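Local coordinates for protein DyP2 (Amycolatopsis sp. ATCC 39116, PDB 4G2C) that probably uses its haem to oxidise dyes and other substrates with peroxide, as a multifunctional dye-decolourising peroxidase of a lignin-reactive bacterium, at residues R221-F226 with A374-T379. Residues are numbered along the deposited sequence; the frame is centred on the assembly and turned at random.
Sequences RSQPLF and ARRGQT. With HEM (protoporphyrin IX containing Fe), chain C; ACT (acetate ion), chain O; ACT (acetate ion), chain X.
Arg375 NH2 donates to Ser222 O over 2.8 Å, a nearly straight bond that lies in the guanidinium plane but meets the carbonyl from above its own plane. The same nitrogen reaches the haem propionate at O2A (2.6 Å), NH1 adds a weak bond, and Arg221 N shares that oxygen, also at 2.6 Å. The guanidinium lies face-on over pyrrole ring D, with C4D 3.2 Å from its plane; the chain is extended as far as CD and bends there (chi3 -70°), laying the group roughly parallel to the porphyrin, over its face beside the iron. Arg375 is probably the distal arginine of the DyP-type haem pocket, as in relatives. A water bridges Arg375 NE to Ser222 O, while Ser222 OG binds the other propionate at O1D.

Beside this, the Gln223 amide pairs with the backbone of Arg375: OE1 accepts from Arg375 N in the carbonyl plane (3.2 Å), and NE2 donates to Arg375 O (2.8 Å). Arg376 NH1 reaches that carbonyl oxygen from the opposite face; Asn57 O accepts from Arg376 NE and Ile58 O from Arg376 NH2. Farther along, Ala374 CB meets the edge of the Phe226 ring (4.0 Å from CE2) and packs near Pro224 CG.

A leucine in place of Arg375 would probably cost O2A the two-nitrogen contact of this guanidinium, leaving Arg221 N, and deprive Ser222 O of its NH2 donor. The contact thus joins the haem-pocket loop to strand 374-380, and the bonds from NH2, with the Gln223 grip on the backbone, probably fix the arginine over the haem.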
loop_
_atom_site.group_PDB
_atom_site.type_symbol
_atom_site.label_atom_id
_atom_site.label_comp_id
_atom_site.label_asym_id
_atom_site.label_seq_id
_atom_site.Cartn_x
_atom_site.Cartn_y
_atom_site.Cartn_z
ATOM N N ARG A 221 -9.413 0.446 0.926
ATOM C CA ARG A 221 -10.678 0.489 0.191
ATOM C C ARG A 221 -10.452 0.953 -1.253
ATOM O O ARG A 221 -11.003 0.396 -2.204
ATOM C CB ARG A 221 -11.665 1.443 0.883
ATOM C CG ARG A 221 -12.940 1.714 0.078
ATOM C CD ARG A 221 -13.720 0.421 -0.157
ATOM N NE ARG A 221 -14.949 0.617 -0.926
ATOM C CZ ARG A 221 -15.014 0.579 -2.250
ATOM N NH1 ARG A 221 -13.918 0.383 -2.964
ATOM N NH2 ARG A 221 -16.177 0.745 -2.864
ATOM N N SER A 222 -9.643 1.990 -1.400
ATOM C CA SER A 222 -9.477 2.661 -2.680
ATOM C C SER A 222 -8.247 2.146 -3.402
ATOM O O SER A 222 -7.119 2.465 -3.025
ATOM C CB SER A 222 -9.343 4.171 -2.466
ATOM O OG SER A 222 -9.187 4.852 -3.702
ATOM N N GLN A 223 -8.478 1.355 -4.442
ATOM C CA GLN A 223 -7.422 0.723 -5.215
ATOM C C GLN A 223 -7.591 1.046 -6.690
ATOM O O GLN A 223 -8.716 1.075 -7.191
ATOM C CB GLN A 223 -7.496 -0.803 -5.043
ATOM C CG GLN A 223 -7.159 -1.318 -3.640
ATOM C CD GLN A 223 -5.659 -1.319 -3.363
ATOM O OE1 GLN A 223 -4.857 -0.840 -4.175
ATOM N NE2 GLN A 223 -5.273 -1.862 -2.211
ATOM N N PRO A 224 -6.470 1.266 -7.400
ATOM C CA PRO A 224 -6.491 1.281 -8.872
ATOM C C PRO A 224 -6.927 -0.085 -9.404
ATOM O O PRO A 224 -6.421 -1.100 -8.937
ATOM C CB PRO A 224 -5.026 1.540 -9.241
ATOM C CG PRO A 224 -4.238 1.019 -8.055
ATOM C CD PRO A 224 -5.102 1.372 -6.863
ATOM N N LEU A 225 -7.879 -0.116 -10.332
ATOM C CA LEU A 225 -8.317 -1.384 -10.915
ATOM C C LEU A 225 -7.772 -1.542 -12.338
ATOM O O LEU A 225 -8.118 -0.769 -13.232
ATOM C CB LEU A 225 -9.846 -1.497 -10.904
ATOM C CG LEU A 225 -10.496 -1.309 -9.522
ATOM C CD1 LEU A 225 -12.016 -1.480 -9.546
ATOM C CD2 LEU A 225 -9.850 -2.269 -8.509
ATOM N N PHE A 226 -6.916 -2.541 -12.536
ATOM C CA PHE A 226 -6.275 -2.758 -13.828
ATOM C C PHE A 226 -7.077 -3.709 -14.714
ATOM O O PHE A 226 -6.838 -3.805 -15.909
ATOM C CB PHE A 226 -4.846 -3.291 -13.629
ATOM C CG PHE A 226 -4.031 -2.480 -12.670
ATOM C CD1 PHE A 226 -3.501 -1.256 -13.057
ATOM C CD2 PHE A 226 -3.826 -2.920 -11.357
ATOM C CE1 PHE A 226 -2.760 -0.488 -12.163
ATOM C CE2 PHE A 226 -3.082 -2.166 -10.461
ATOM C CZ PHE A 226 -2.539 -0.945 -10.867
ATOM N N ALA A 374 -1.017 0.672 -6.725
ATOM C CA ALA A 374 -1.548 -0.518 -6.085
ATOM C C ALA A 374 -0.923 -0.764 -4.703
ATOM O O ALA A 374 0.266 -1.053 -4.596
ATOM C CB ALA A 374 -1.287 -1.709 -6.967
ATOM N N ARG A 375 -1.735 -0.676 -3.656
ATOM C CA ARG A 375 -1.269 -0.925 -2.297
ATOM C C ARG A 375 -1.591 -2.370 -1.920
ATOM O O ARG A 375 -2.699 -2.856 -2.180
ATOM C CB ARG A 375 -1.936 0.045 -1.317
ATOM C CG ARG A 375 -1.631 1.539 -1.566
ATOM C CD ARG A 375 -2.392 2.461 -0.562
ATOM N NE ARG A 375 -3.827 2.455 -0.856
ATOM C CZ ARG A 375 -4.803 2.341 0.038
ATOM N NH1 ARG A 375 -4.531 2.249 1.343
ATOM N NH2 ARG A 375 -6.063 2.326 -0.388
ATOM N N ARG A 376 -0.626 -3.051 -1.309
ATOM C CA ARG A 376 -0.785 -4.459 -0.951
ATOM C C ARG A 376 -0.238 -4.732 0.443
ATOM O O ARG A 376 0.312 -5.805 0.692
ATOM C CB ARG A 376 -0.026 -5.337 -1.952
ATOM C CG ARG A 376 -0.415 -5.111 -3.405
ATOM C CD ARG A 376 -1.748 -5.779 -3.719
ATOM N NE ARG A 376 -2.061 -5.679 -5.139
ATOM C CZ ARG A 376 -2.942 -4.825 -5.659
ATOM N NH1 ARG A 376 -3.619 -4.001 -4.864
ATOM N NH2 ARG A 376 -3.152 -4.802 -6.974
ATOM N N GLY A 377 -0.377 -3.762 1.346
ATOM C CA GLY A 377 0.207 -3.854 2.672
ATOM C C GLY A 377 -0.498 -4.836 3.584
ATOM O O GLY A 377 -1.590 -5.315 3.282
ATOM N N GLN A 378 0.139 -5.162 4.703
ATOM C CA GLN A 378 -0.518 -5.965 5.727
ATOM C C GLN A 378 -0.067 -5.473 7.088
ATOM O O GLN A 378 1.101 -5.093 7.260
ATOM C CB GLN A 378 -0.221 -7.458 5.542
ATOM C CG GLN A 378 -0.991 -8.402 6.473
ATOM C CD GLN A 378 -2.489 -8.175 6.461
ATOM O OE1 GLN A 378 -2.980 -7.203 7.031
ATOM N NE2 GLN A 378 -3.226 -9.074 5.816
ATOM N N THR A 379 -1.000 -5.427 8.040
ATOM C CA THR A 379 -0.653 -5.040 9.411
ATOM C C THR A 379 0.260 -6.058 10.106
ATOM O O THR A 379 0.272 -7.246 9.771
ATOM C CB THR A 379 -1.912 -4.852 10.279
ATOM O OG1 THR A 379 -2.828 -5.934 10.045
ATOM C CG2 THR A 379 -2.594 -3.530 9.946
HETATM C CHA HEM C . -5.736 5.174 2.043
HETATM C CHB HEM C . -3.966 4.491 6.518
HETATM C CHC HEM C . 0.576 4.573 4.799
HETATM C CHD HEM C . -1.162 6.030 0.524
HETATM C C1A HEM C . -5.658 4.965 3.400
HETATM C C2A HEM C . -6.791 4.815 4.290
HETATM C C3A HEM C . -6.295 4.622 5.519
HETATM C C4A HEM C . -4.844 4.642 5.450
HETATM C CMA HEM C . -7.110 4.412 6.806
HETATM C CAA HEM C . -8.282 4.869 3.856
HETATM C CBA HEM C . -8.717 3.487 3.358
HETATM C CGA HEM C . -8.392 3.282 1.896
HETATM O O1A HEM C . -8.791 4.103 1.049
HETATM O O2A HEM C . -7.726 2.284 1.552
HETATM C C1B HEM C . -2.580 4.458 6.472
HETATM C C2B HEM C . -1.653 4.239 7.581
HETATM C C3B HEM C . -0.400 4.264 7.084
HETATM C C4B HEM C . -0.486 4.477 5.660
HETATM C CMB HEM C . -2.067 4.043 9.062
HETATM C CAB HEM C . 0.947 4.069 7.814
HETATM C CBB HEM C . 1.004 3.457 8.999
HETATM C C1C HEM C . 0.502 5.053 3.510
HETATM C C2C HEM C . 1.629 5.453 2.683
HETATM C C3C HEM C . 1.138 5.839 1.493
HETATM C C4C HEM C . -0.304 5.700 1.540
HETATM C CMC HEM C . 3.127 5.397 3.097
HETATM C CAC HEM C . 1.929 6.389 0.281
HETATM C CBC HEM C . 3.157 6.913 0.426
HETATM C C1D HEM C . -2.533 5.881 0.518
HETATM C C2D HEM C . -3.354 6.023 -0.655
HETATM C C3D HEM C . -4.764 5.736 -0.166
HETATM C C4D HEM C . -4.668 5.471 1.235
HETATM C CMD HEM C . -2.888 6.370 -2.080
HETATM C CAD HEM C . -6.051 5.765 -0.966
HETATM C CBD HEM C . -6.345 7.240 -1.145
HETATM C CGD HEM C . -7.533 7.277 -2.065
HETATM O O1D HEM C . -7.427 6.705 -3.182
HETATM O O2D HEM C . -8.582 7.834 -1.642
HETATM N NA HEM C . -4.498 4.846 4.128
HETATM N NB HEM C . -1.822 4.594 5.325
HETATM N NC HEM C . -0.664 5.219 2.779
HETATM N ND HEM C . -3.343 5.558 1.600
HETATM FE FE HEM C . -2.588 5.223 3.574
HETATM C C ACT O . -3.259 -1.737 2.405
HETATM O O ACT O . -3.793 -2.067 1.316
HETATM O OXT ACT O . -2.169 -1.108 2.353
HETATM C CH3 ACT O . -3.895 -2.089 3.715
HETATM C C ACT X . -7.175 -4.970 -6.477
HETATM O O ACT X . -6.528 -5.728 -5.719
HETATM O OXT ACT X . -6.497 -4.250 -7.257
HETATM C CH3 ACT X . -8.677 -4.936 -6.448
HETATM O O HOH W 1 -4.154 2.806 -3.651
HETATM O O HOH W 2 -5.111 -2.360 -6.803
#